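Local coordinates for B-cell lymphoma 3 protein (Homo sapiens, PDB 1K1A) that regulates transcription of NF-kappa-B target genes by forming complexes with p50 and p52 homodimers, here seen as its ankyrin repeat domain, at residues D40-L45 and P49-V54; A157-S162 and L187-G192; L168-G173 and R200-S205. One frame throughout, in Å; residues are numbered along the deposited sequence. Where two conformers were deposited one is given.

Contact 1: residues D40-L45 and P49-V54; sequences DIYNNL and PLHLAV
The extended loop 40-45, which passes Ile41 and Tyr42 in open, strand-like backbone angles, runs past the first turns of helix 49-54, and no direct hydrogen bond joins the two. The closest approach is made by the carbonyl of Ile41, whose O lies 3.4 Å from CD of Pro49. The proline ring also meets the Ile41 side chain, with CG1 of Ile41 4.2 Å from the same CD, and it packs against Leu13 and His14 of helix 12-18. A water molecule bridges the remaining distance at the helix start: it donates to OD1 of Asp40 at 3.0 Å and accepts from the backbone N of Leu50 at 3.0 Å, while OD2 of Asp40 takes the backbone N of Ser71. Further along, CE1 of Tyr42 reaches the edge of the His51 imidazole, 4.5 Å from NE2, and the tyrosine hydroxyl is held by the carbonyl of Leu75. The amide of Asn43 touches Leu52 with ND2, 4.3 Å from CD1, and its OD1 accepts from the backbone N of Leu45, forming an Asx turn that bends the loop. A Thr-Pro-Leu-His sequence at the start of the first helix, with OG1 of Thr48 bonded to the backbone N of His51, is the hallmark of the ankyrin repeat; the helix lies in ANK 2, whose first residue is Leu45.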
ATOM      1  N   ASP A  40      -1.908  13.691 -18.830  1.00 22.79           N
ATOM      2  CA  ASP A  40      -2.481  12.419 -18.415  1.00 22.10           C
ATOM      3  C   ASP A  40      -3.221  11.758 -19.563  1.00 21.41           C
ATOM      4  O   ASP A  40      -4.441  11.592 -19.518  1.00 21.76           O
ATOM      5  CB  ASP A  40      -3.410  12.610 -17.217  1.00 22.64           C
ATOM      6  CG  ASP A  40      -2.648  12.909 -15.935  1.00 24.08           C
ATOM      7  OD1 ASP A  40      -1.538  12.352 -15.752  1.00 25.87           O
ATOM      8  OD2 ASP A  40      -3.081  13.680 -15.051  1.00 26.00           O
ATOM      9  N   ILE A  41      -2.469  11.404 -20.600  1.00 20.09           N
ATOM     10  CA  ILE A  41      -3.014  10.737 -21.768  1.00 19.28           C
ATOM     11  C   ILE A  41      -2.759   9.244 -21.664  1.00 18.08           C
ATOM     12  O   ILE A  41      -1.658   8.808 -21.348  1.00 17.49           O
ATOM     13  CB  ILE A  41      -2.393  11.293 -23.061  1.00 19.93           C
ATOM     14  CG1 ILE A  41      -0.876  11.433 -22.923  1.00 20.91           C
ATOM     15  CG2 ILE A  41      -3.013  12.642 -23.404  1.00 21.06           C
ATOM     16  CD1 ILE A  41      -0.426  12.836 -22.619  1.00 25.27           C
ATOM     17  N   TYR A  42      -3.791   8.465 -21.917  1.00 16.86           N
ATOM     18  CA  TYR A  42      -3.701   7.017 -21.808  1.00 16.84           C
ATOM     19  C   TYR A  42      -3.231   6.336 -23.094  1.00 16.50           C
ATOM     20  O   TYR A  42      -3.584   6.763 -24.190  1.00 16.48           O
ATOM     21  CB  TYR A  42      -5.076   6.459 -21.448  1.00 16.89           C
ATOM     22  CG  TYR A  42      -5.523   6.720 -20.025  1.00 17.94           C
ATOM     23  CD1 TYR A  42      -4.899   6.092 -18.958  1.00 19.18           C
ATOM     24  CD2 TYR A  42      -6.595   7.568 -19.753  1.00 21.22           C
ATOM     25  CE1 TYR A  42      -5.315   6.305 -17.648  1.00 19.71           C
ATOM     26  CE2 TYR A  42      -7.025   7.786 -18.443  1.00 22.80           C
ATOM     27  CZ  TYR A  42      -6.376   7.141 -17.397  1.00 22.08           C
ATOM     28  OH  TYR A  42      -6.783   7.339 -16.094  1.00 23.30           O
ATOM     29  N   ASN A  43      -2.423   5.284 -22.953  1.00 16.23           N
ATOM     30  CA  ASN A  43      -2.135   4.389 -24.074  1.00 16.31           C
ATOM     31  C   ASN A  43      -3.206   3.287 -24.039  1.00 16.96           C
ATOM     32  O   ASN A  43      -4.166   3.390 -23.274  1.00 16.32           O
ATOM     33  CB  ASN A  43      -0.704   3.811 -23.998  1.00 16.19           C
ATOM     34  CG  ASN A  43      -0.477   2.961 -22.752  1.00 15.06           C
ATOM     35  OD1 ASN A  43      -1.419   2.613 -22.061  1.00 13.15           O
ATOM     36  ND2 ASN A  43       0.784   2.625 -22.471  1.00 14.28           N
ATOM     37  N   ASN A  44      -3.064   2.234 -24.840  1.00 17.48           N
ATOM     38  CA  ASN A  44      -4.109   1.207 -24.872  1.00 18.53           C
ATOM     39  C   ASN A  44      -4.104   0.265 -23.691  1.00 18.49           C
ATOM     40  O   ASN A  44      -4.985  -0.587 -23.560  1.00 19.37           O
ATOM     41  CB  ASN A  44      -4.084   0.427 -26.178  1.00 18.99           C
ATOM     42  CG  ASN A  44      -4.725   1.181 -27.281  1.00 20.84           C
ATOM     43  OD1 ASN A  44      -4.196   2.193 -27.739  1.00 24.15           O
ATOM     44  ND2 ASN A  44      -5.893   0.733 -27.701  1.00 22.03           N
ATOM     45  N   LEU A  45      -3.123   0.445 -22.823  1.00 18.08           N
ATOM     46  CA  LEU A  45      -3.014  -0.336 -21.597  1.00 17.73           C
ATOM     47  C   LEU A  45      -3.559   0.460 -20.431  1.00 16.98           C
ATOM     48  O   LEU A  45      -3.492   0.028 -19.282  1.00 17.30           O
ATOM     49  CB  LEU A  45      -1.551  -0.703 -21.348  1.00 17.68           C
ATOM     50  CG  LEU A  45      -1.015  -1.711 -22.360  1.00 18.06           C
ATOM     51  CD1 LEU A  45       0.489  -1.904 -22.198  1.00 18.34           C
ATOM     52  CD2 LEU A  45      -1.754  -3.034 -22.193  1.00 17.95           C
ATOM     53  N   PRO A  49       1.774   8.558 -18.890  1.00 10.65           N
ATOM     54  CA  PRO A  49       3.230   8.685 -18.761  1.00 10.32           C
ATOM     55  C   PRO A  49       3.714   8.621 -17.302  1.00 10.25           C
ATOM     56  O   PRO A  49       4.774   8.043 -17.054  1.00  9.36           O
ATOM     57  CB  PRO A  49       3.511  10.051 -19.380  1.00 10.89           C
ATOM     58  CG  PRO A  49       2.454  10.181 -20.426  1.00 10.71           C
ATOM     59  CD  PRO A  49       1.197   9.613 -19.744  1.00 10.72           C
ATOM     60  N   LEU A  50       2.933   9.151 -16.350  1.00  9.34           N
ATOM     61  CA  LEU A  50       3.331   9.105 -14.946  1.00  9.46           C
ATOM     62  C   LEU A  50       3.337   7.667 -14.415  1.00  9.67           C
ATOM     63  O   LEU A  50       4.260   7.270 -13.693  1.00  9.47           O
ATOM     64  CB  LEU A  50       2.431  10.004 -14.076  1.00  9.47           C
ATOM     65  CG  LEU A  50       2.725  10.069 -12.565  1.00  9.85           C
ATOM     66  CD1 LEU A  50       4.169  10.532 -12.294  1.00 10.96           C
ATOM     67  CD2 LEU A  50       1.741  10.979 -11.882  1.00  9.52           C
ATOM     68  N   HIS A  51       2.309   6.897 -14.762  1.00  9.81           N
ATOM     69  CA  HIS A  51       2.261   5.494 -14.376  1.00 10.69           C
ATOM     70  C   HIS A  51       3.545   4.835 -14.855  1.00 10.73           C
ATOM     71  O   HIS A  51       4.165   4.064 -14.131  1.00 10.57           O
ATOM     72  CB  HIS A  51       1.086   4.769 -15.044  1.00 10.78           C
ATOM     73  CG  HIS A  51      -0.270   5.201 -14.563  1.00 12.30           C
ATOM     74  ND1 HIS A  51      -0.577   5.382 -13.231  1.00 16.39           N
ATOM     75  CD2 HIS A  51      -1.413   5.445 -15.247  1.00 13.01           C
ATOM     76  CE1 HIS A  51      -1.843   5.741 -13.117  1.00 13.62           C
ATOM     77  NE2 HIS A  51      -2.372   5.791 -14.326  1.00 15.57           N
ATOM     78  N   LEU A  52       3.917   5.119 -16.103  1.00 10.93           N
ATOM     79  CA  LEU A  52       5.104   4.517 -16.704  1.00 11.11           C
ATOM     80  C   LEU A  52       6.401   4.941 -16.018  1.00 11.15           C
ATOM     81  O   LEU A  52       7.344   4.150 -15.903  1.00 11.05           O
ATOM     82  CB  LEU A  52       5.157   4.814 -18.203  1.00 11.71           C
ATOM     83  CG  LEU A  52       4.177   3.970 -19.021  1.00 12.43           C
ATOM     84  CD1 LEU A  52       4.248   4.323 -20.519  1.00 14.28           C
ATOM     85  CD2 LEU A  52       4.448   2.492 -18.793  1.00 14.70           C
ATOM     86  N   ALA A  53       6.445   6.185 -15.559  1.00 10.87           N
ATOM     87  CA  ALA A  53       7.617   6.686 -14.854  1.00 11.54           C
ATOM     88  C   ALA A  53       7.832   5.922 -13.555  1.00 12.29           C
ATOM     89  O   ALA A  53       8.967   5.651 -13.177  1.00 12.47           O
ATOM     90  CB  ALA A  53       7.486   8.165 -14.585  1.00 11.41           C
ATOM     91  N   VAL A  54       6.741   5.583 -12.874  1.00 12.53           N
ATOM     92  CA  VAL A  54       6.826   4.831 -11.626  1.00 13.94           C
ATOM     93  C   VAL A  54       7.189   3.375 -11.912  1.00 14.79           C
ATOM     94  O   VAL A  54       8.043   2.782 -11.240  1.00 15.02           O
ATOM     95  CB  VAL A  54       5.501   4.869 -10.862  1.00 14.08           C
ATOM     96  CG1 VAL A  54       5.552   3.929  -9.659  1.00 14.51           C
ATOM     97  CG2 VAL A  54       5.176   6.289 -10.441  1.00 14.02           C
TER
HETATM   98  O   HOH W   1       1.162  11.552 -16.851  1.00 15.55           O

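Contact 2: residues A157-S162 and L187-G192; sequences AVENNS and LHSASG
Val158 and Glu159 meet Ser189 and Ala190 in a helix-to-helix contact between consecutive repeats, where the end of helix 153-159 in ANK 5 lies beside helix 186-193 in ANK 6. The backbones come near each other, with CA of Val158 6.6 Å from CA of Ala190, a spacing consistent with the small serine and alanine on the ANK 6 side. Val158 carries the apolar part. Its CG1 is turned anti to the backbone N (chi1 168°), which sends that branch across to the neighbouring helix, 3.9 Å from CB of Ser189 and 4.2 Å from CB of Ala190. The CG2 branch is set beside the backbone N instead and approaches CD1 of Leu202 from the second helix of ANK 6. Equivalent helices of adjacent ankyrin repeats stack side by side in this manner, first helix on first helix, and the valine also touches Val166 and Leu198, both in second helices, so that it also joins the two helix layers. Toward the outer side the chemistry becomes polar. The extended chain of Glu159 passes alongside Ser189, a residue with two conformers; in one of them OG lies 4.1 Å from CG of Glu159 and 3.9 Å from its carboxylate OE2, too far for a hydrogen bond. The firmer partner of this carboxylate is Arg151, which forms a salt bridge to OE1, while the carbonyl of Glu159 receives NH1 of Arg193. Past Glu159 the helix ends in a Schellman motif: Asn161 takes a positive phi of 50° and sends its N to the carbonyl O of Val158, and the N of Ser162 returns to O of Ala157.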
ATOM      1  N   ALA A 157      -0.763  -8.674   7.682  1.00 17.68           N
ATOM      2  CA  ALA A 157       0.610  -9.000   8.070  1.00 17.26           C
ATOM      3  C   ALA A 157       0.683 -10.298   8.878  1.00 17.36           C
ATOM      4  O   ALA A 157       1.599 -11.110   8.688  1.00 16.75           O
ATOM      5  CB  ALA A 157       1.232  -7.850   8.867  1.00 17.32           C
ATOM      6  N   VAL A 158      -0.271 -10.483   9.782  1.00 17.38           N
ATOM      7  CA  VAL A 158      -0.308 -11.694  10.604  1.00 18.37           C
ATOM      8  C   VAL A 158      -0.576 -12.930   9.749  1.00 19.14           C
ATOM      9  O   VAL A 158       0.069 -13.965   9.925  1.00 19.75           O
ATOM     10  CB  VAL A 158      -1.342 -11.592  11.736  1.00 17.96           C
ATOM     11  CG1 VAL A 158      -1.573 -12.951  12.374  1.00 18.50           C
ATOM     12  CG2 VAL A 158      -0.876 -10.593  12.780  1.00 17.93           C
ATOM     13  N   GLU A 159      -1.518 -12.823   8.818  1.00 20.02           N
ATOM     14  CA  GLU A 159      -1.822 -13.938   7.915  1.00 21.18           C
ATOM     15  C   GLU A 159      -0.653 -14.303   6.991  1.00 21.07           C
ATOM     16  O   GLU A 159      -0.461 -15.481   6.652  1.00 21.01           O
ATOM     17  CB  GLU A 159      -3.088 -13.652   7.114  1.00 21.57           C
ATOM     18  CG  GLU A 159      -4.314 -13.512   7.995  1.00 24.97           C
ATOM     19  CD  GLU A 159      -5.603 -13.402   7.213  1.00 28.96           C
ATOM     20  OE1 GLU A 159      -5.575 -12.873   6.080  1.00 33.02           O
ATOM     21  OE2 GLU A 159      -6.650 -13.836   7.742  1.00 31.61           O
ATOM     22  N   ASN A 160       0.143 -13.304   6.610  1.00 20.76           N
ATOM     23  CA  ASN A 160       1.328 -13.524   5.777  1.00 20.75           C
ATOM     24  C   ASN A 160       2.514 -14.029   6.593  1.00 20.39           C
ATOM     25  O   ASN A 160       3.611 -14.216   6.058  1.00 20.14           O
ATOM     26  CB  ASN A 160       1.754 -12.221   5.073  1.00 21.21           C
ATOM     27  CG  ASN A 160       0.681 -11.663   4.146  1.00 22.54           C
ATOM     28  OD1 ASN A 160      -0.235 -12.372   3.726  1.00 24.10           O
ATOM     29  ND2 ASN A 160       0.800 -10.377   3.815  1.00 23.57           N
ATOM     30  N   ASN A 161       2.304 -14.213   7.895  1.00 19.97           N
ATOM     31  CA  ASN A 161       3.373 -14.636   8.798  1.00 20.09           C
ATOM     32  C   ASN A 161       4.643 -13.786   8.665  1.00 19.52           C
ATOM     33  O   ASN A 161       5.740 -14.306   8.479  1.00 19.44           O
ATOM     34  CB  ASN A 161       3.692 -16.130   8.621  1.00 20.59           C
ATOM     35  CG  ASN A 161       4.647 -16.649   9.681  1.00 21.70           C
ATOM     36  OD1 ASN A 161       4.612 -16.207  10.828  1.00 23.47           O
ATOM     37  ND2 ASN A 161       5.525 -17.578   9.295  1.00 23.40           N
ATOM     38  N   SER A 162       4.478 -12.468   8.749  1.00 19.10           N
ATOM     39  CA  SER A 162       5.610 -11.554   8.686  1.00 18.42           C
ATOM     40  C   SER A 162       5.802 -10.826  10.012  1.00 18.03           C
ATOM     41  O   SER A 162       5.156  -9.804  10.275  1.00 17.94           O
ATOM     42  CB  SER A 162       5.432 -10.526   7.572  1.00 18.61           C
ATOM     43  OG  SER A 162       6.538  -9.626   7.567  1.00 18.78           O
ATOM     44  N   LEU A 187      -4.964 -12.013  16.706  1.00 15.64           N
ATOM     45  CA  LEU A 187      -4.595 -13.062  17.660  1.00 15.79           C
ATOM     46  C   LEU A 187      -5.279 -14.411  17.378  1.00 15.88           C
ATOM     47  O   LEU A 187      -4.673 -15.470  17.592  1.00 14.93           O
ATOM     48  CB  LEU A 187      -4.853 -12.597  19.096  1.00 15.54           C
ATOM     49  CG  LEU A 187      -4.243 -13.451  20.205  1.00 14.99           C
ATOM     50  CD1 LEU A 187      -2.745 -13.582  20.036  1.00 13.51           C
ATOM     51  CD2 LEU A 187      -4.593 -12.872  21.573  1.00 15.52           C
ATOM     52  N   HIS A 188      -6.526 -14.383  16.900  1.00 16.13           N
ATOM     53  CA  HIS A 188      -7.189 -15.636  16.514  1.00 16.57           C
ATOM     54  C   HIS A 188      -6.337 -16.338  15.469  1.00 16.99           C
ATOM     55  O   HIS A 188      -6.096 -17.534  15.561  1.00 16.87           O
ATOM     56  CB  HIS A 188      -8.569 -15.397  15.901  1.00 16.70           C
ATOM     57  CG  HIS A 188      -9.607 -14.942  16.875  1.00 16.39           C
ATOM     58  ND1 HIS A 188     -10.446 -15.815  17.533  1.00 17.61           N
ATOM     59  CD2 HIS A 188      -9.979 -13.701  17.260  1.00 17.70           C
ATOM     60  CE1 HIS A 188     -11.273 -15.130  18.301  1.00 17.00           C
ATOM     61  NE2 HIS A 188     -11.012 -13.845  18.149  1.00 18.08           N
ATOM     62  N   SER A 189      -5.894 -15.581  14.466  1.00 17.61           N
ATOM     63  CA  SER A 189      -5.110 -16.139  13.367  1.00 18.14           C
ATOM     64  C   SER A 189      -3.778 -16.717  13.819  1.00 18.59           C
ATOM     65  O   SER A 189      -3.434 -17.863  13.470  1.00 19.08           O
ATOM     66  CB  SER A 189      -4.880 -15.092  12.271  1.00 18.59           C
ATOM     67  OG  SER A 189      -5.982 -15.036  11.379  0.50 18.78           O
ATOM     68  N   ALA A 190      -3.024 -15.932  14.584  1.00 18.49           N
ATOM     69  CA  ALA A 190      -1.724 -16.369  15.085  1.00 18.68           C
ATOM     70  C   ALA A 190      -1.866 -17.573  16.005  1.00 18.86           C
ATOM     71  O   ALA A 190      -1.077 -18.517  15.929  1.00 18.49           O
ATOM     72  CB  ALA A 190      -1.009 -15.224  15.813  1.00 18.50           C
ATOM     73  N   SER A 191      -2.878 -17.537  16.865  1.00 19.34           N
ATOM     74  CA  SER A 191      -3.114 -18.612  17.825  1.00 20.45           C
ATOM     75  C   SER A 191      -3.538 -19.909  17.144  1.00 21.02           C
ATOM     76  O   SER A 191      -3.030 -20.986  17.473  1.00 20.67           O
ATOM     77  CB  SER A 191      -4.171 -18.200  18.855  1.00 20.22           C
ATOM     78  OG  SER A 191      -4.500 -19.296  19.697  1.00 21.50           O
ATOM     79  N   GLY A 192      -4.476 -19.801  16.206  1.00 21.55           N
ATOM     80  CA  GLY A 192      -4.993 -20.959  15.495  1.00 22.96           C
ATOM     81  C   GLY A 192      -3.967 -21.646  14.608  1.00 23.40           C
ATOM     82  O   GLY A 192      -4.074 -22.841  14.329  1.00 23.69           O
TER

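Contact 3: residues L168-G173 and R200-S205; sequences LLLQHG and RTLVRS
Leu170 supplies the whole of one side of this contact, reaching from the last turn of helix 163-171 toward three residues near the end of helix 196-204. Its CG stands beside the backbone N (chi1 -69°) and the chain then runs on extended (chi2 170°), which brings CD1 closest to all three partners. On the inward, apolar side that methyl is 3.8 Å from CG2 of Thr201 and 4.3 Å from CD2 of Leu202, the latter a buried residue; the leucine and threonine side chains lie at a slant to one another. Toward the helix end the contact opens to solvent, yet the approach there is closer: CD1 of Leu170 lies 3.5 Å from OG of Ser205, an exposed residue, and no hydrogen bond crosses between the segments. The serine hydroxyl turns back instead, donating to the carbonyl O of Thr201 at 2.9 Å, with the donor tilted 32° from the carbonyl plane, so the polar end is satisfied within its own helix turn. Helix 163-171 stops just beyond Leu170 in a Schellman motif whose positive-phi residue is Gly173. Around the contact, Val176 in the following loop touches both Leu170 and Leu202, Leu163, Val166 and Gln167 continue the packing along Thr201, and Leu202 extends inward to Ala186, Leu187 and Ala190 of helix 186-193.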
ATOM      1  N   LEU A 168       6.547  -3.655  12.890  1.00 12.48           N
ATOM      2  CA  LEU A 168       6.563  -2.306  12.327  1.00 12.12           C
ATOM      3  C   LEU A 168       5.219  -1.600  12.503  1.00 11.89           C
ATOM      4  O   LEU A 168       5.171  -0.435  12.889  1.00 11.40           O
ATOM      5  CB  LEU A 168       6.971  -2.350  10.845  1.00 11.71           C
ATOM      6  CG  LEU A 168       7.180  -1.000  10.148  1.00 12.85           C
ATOM      7  CD1 LEU A 168       8.144  -0.109  10.952  1.00 13.66           C
ATOM      8  CD2 LEU A 168       7.683  -1.194   8.719  1.00 14.94           C
ATOM      9  N   LEU A 169       4.126  -2.309  12.232  1.00 12.31           N
ATOM     10  CA  LEU A 169       2.796  -1.711  12.358  1.00 12.36           C
ATOM     11  C   LEU A 169       2.409  -1.392  13.803  1.00 13.15           C
ATOM     12  O   LEU A 169       1.830  -0.336  14.081  1.00 12.71           O
ATOM     13  CB  LEU A 169       1.735  -2.595  11.691  1.00 12.64           C
ATOM     14  CG  LEU A 169       1.791  -2.669  10.159  1.00 11.95           C
ATOM     15  CD1 LEU A 169       1.048  -3.885   9.641  1.00 12.47           C
ATOM     16  CD2 LEU A 169       1.230  -1.399   9.524  1.00 15.08           C
ATOM     17  N   LEU A 170       2.731  -2.295  14.726  1.00 13.45           N
ATOM     18  CA  LEU A 170       2.404  -2.070  16.129  1.00 14.15           C
ATOM     19  C   LEU A 170       3.194  -0.885  16.660  1.00 14.70           C
ATOM     20  O   LEU A 170       2.698  -0.088  17.452  1.00 14.45           O
ATOM     21  CB  LEU A 170       2.678  -3.324  16.962  1.00 14.06           C
ATOM     22  CG  LEU A 170       1.733  -4.509  16.689  1.00 13.73           C
ATOM     23  CD1 LEU A 170       2.234  -5.768  17.383  1.00 15.27           C
ATOM     24  CD2 LEU A 170       0.294  -4.205  17.098  1.00 14.73           C
ATOM     25  N   GLN A 171       4.422  -0.771  16.181  1.00 15.77           N
ATOM     26  CA  GLN A 171       5.308   0.324  16.514  1.00 16.90           C
ATOM     27  C   GLN A 171       4.680   1.662  16.118  1.00 16.93           C
ATOM     28  O   GLN A 171       4.893   2.689  16.781  1.00 17.07           O
ATOM     29  CB  GLN A 171       6.600   0.106  15.730  1.00 17.86           C
ATOM     30  CG  GLN A 171       7.807   0.816  16.207  1.00 19.88           C
ATOM     31  CD  GLN A 171       9.056   0.286  15.531  1.00 20.47           C
ATOM     32  OE1 GLN A 171       9.635   0.947  14.671  1.00 21.82           O
ATOM     33  NE2 GLN A 171       9.474  -0.909  15.922  1.00 20.98           N
ATOM     34  N   HIS A 172       3.908   1.655  15.033  1.00 16.48           N
ATOM     35  CA  HIS A 172       3.293   2.887  14.536  1.00 15.97           C
ATOM     36  C   HIS A 172       1.843   3.135  14.970  1.00 15.64           C
ATOM     37  O   HIS A 172       1.139   3.940  14.360  1.00 15.90           O
ATOM     38  CB  HIS A 172       3.424   2.978  13.017  1.00 15.98           C
ATOM     39  CG  HIS A 172       4.800   3.332  12.560  1.00 16.20           C
ATOM     40  ND1 HIS A 172       5.201   4.632  12.344  1.00 16.72           N
ATOM     41  CD2 HIS A 172       5.881   2.557  12.300  1.00 16.43           C
ATOM     42  CE1 HIS A 172       6.466   4.644  11.962  1.00 16.61           C
ATOM     43  NE2 HIS A 172       6.902   3.398  11.926  1.00 17.40           N
ATOM     44  N   GLY A 173       1.390   2.429  16.000  1.00 15.43           N
ATOM     45  CA  GLY A 173       0.077   2.689  16.577  1.00 14.51           C
ATOM     46  C   GLY A 173      -1.116   1.892  16.060  1.00 14.23           C
ATOM     47  O   GLY A 173      -2.262   2.275  16.300  1.00 13.48           O
ATOM     48  N   ARG A 200       3.499 -14.239  20.711  1.00 15.27           N
ATOM     49  CA  ARG A 200       4.245 -13.543  21.756  1.00 15.33           C
ATOM     50  C   ARG A 200       4.201 -12.033  21.560  1.00 14.99           C
ATOM     51  O   ARG A 200       3.972 -11.286  22.516  1.00 15.03           O
ATOM     52  CB  ARG A 200       5.705 -14.001  21.795  1.00 15.81           C
ATOM     53  CG  ARG A 200       5.928 -15.376  22.434  1.00 17.81           C
ATOM     54  CD  ARG A 200       7.373 -15.871  22.359  1.00 21.17           C
ATOM     55  NE  ARG A 200       7.489 -17.272  22.754  1.00 22.96           N
ATOM     56  CZ  ARG A 200       7.902 -18.246  21.956  1.00 23.93           C
ATOM     57  NH1 ARG A 200       8.260 -17.984  20.699  1.00 25.14           N
ATOM     58  NH2 ARG A 200       7.953 -19.490  22.412  1.00 24.19           N
ATOM     59  N   THR A 201       4.439 -11.594  20.328  1.00 14.24           N
ATOM     60  CA  THR A 201       4.457 -10.167  20.011  1.00 14.62           C
ATOM     61  C   THR A 201       3.088  -9.502  20.222  1.00 13.33           C
ATOM     62  O   THR A 201       2.996  -8.457  20.861  1.00 13.11           O
ATOM     63  CB  THR A 201       4.966  -9.946  18.577  1.00 14.86           C
ATOM     64  OG1 THR A 201       6.394 -10.080  18.555  1.00 18.12           O
ATOM     65  CG2 THR A 201       4.749  -8.507  18.142  1.00 15.91           C
ATOM     66  N   LEU A 202       2.034 -10.107  19.683  1.00 12.67           N
ATOM     67  CA  LEU A 202       0.679  -9.569  19.855  1.00 12.73           C
ATOM     68  C   LEU A 202       0.247  -9.480  21.333  1.00 12.65           C
ATOM     69  O   LEU A 202      -0.331  -8.488  21.752  1.00 12.36           O
ATOM     70  CB  LEU A 202      -0.343 -10.392  19.059  1.00 12.30           C
ATOM     71  CG  LEU A 202      -0.183 -10.413  17.533  1.00 13.46           C
ATOM     72  CD1 LEU A 202      -1.043 -11.507  16.901  1.00 12.69           C
ATOM     73  CD2 LEU A 202      -0.513  -9.049  16.926  1.00 12.67           C
ATOM     74  N   VAL A 203       0.511 -10.526  22.111  1.00 12.83           N
ATOM     75  CA  VAL A 203       0.109 -10.541  23.522  1.00 13.43           C
ATOM     76  C   VAL A 203       0.820  -9.458  24.326  1.00 13.77           C
ATOM     77  O   VAL A 203       0.207  -8.760  25.128  1.00 13.74           O
ATOM     78  CB  VAL A 203       0.365 -11.925  24.188  1.00 13.34           C
ATOM     79  CG1 VAL A 203       0.178 -11.837  25.708  1.00 14.76           C
ATOM     80  CG2 VAL A 203      -0.558 -12.980  23.601  1.00 13.93           C
ATOM     81  N   ARG A 204       2.111  -9.303  24.099  1.00 14.64           N
ATOM     82  CA  ARG A 204       2.855  -8.290  24.818  1.00 15.80           C
ATOM     83  C   ARG A 204       2.411  -6.892  24.406  1.00 15.24           C
ATOM     84  O   ARG A 204       2.558  -5.946  25.167  1.00 15.01           O
ATOM     85  CB  ARG A 204       4.343  -8.439  24.575  1.00 16.84           C
ATOM     86  CG  ARG A 204       4.967  -9.570  25.345  1.00 20.58           C
ATOM     87  CD  ARG A 204       6.467  -9.538  25.314  1.00 27.12           C
ATOM     88  NE  ARG A 204       7.047 -10.612  26.104  1.00 32.19           N
ATOM     89  CZ  ARG A 204       8.337 -10.886  26.133  1.00 34.63           C
ATOM     90  NH1 ARG A 204       9.176 -10.161  25.412  1.00 35.24           N
ATOM     91  NH2 ARG A 204       8.792 -11.883  26.882  1.00 36.87           N
ATOM     92  N   SER A 205       1.867  -6.778  23.200  1.00 14.86           N
ATOM     93  CA  SER A 205       1.417  -5.489  22.682  1.00 15.22           C
ATOM     94  C   SER A 205      -0.025  -5.199  23.042  1.00 15.08           C
ATOM     95  O   SER A 205      -0.602  -4.215  22.566  1.00 15.38           O
ATOM     96  CB  SER A 205       1.599  -5.425  21.170  1.00 15.35           C
ATOM     97  OG  SER A 205       2.968  -5.512  20.842  1.00 17.29           O
TER

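Overall arrangement
Contacts 2 and 3 join the same two repeats, ANK 5 and ANK 6, at different layers: contact 2 pairs their first helices and contact 3 the ends of their second helices. Their centres are 12 Å apart, and they touch, among other places, where CD1 of Leu202 packs on CB of Ala190 at 3.9 Å. Contact 1, on the opposite side of the chain's centre, links a loop to the helix following it. Each grades from a buried part (Pro49 and Leu52; Val158 and Ala190; Leu202) to a more exposed one (Tyr42; Glu159 and Ser189; Ser205), without direct hydrogen bonds across. Contact 1 uses a water bridge, whereas contacts 2 and 3 rely on branched aliphatic side chains.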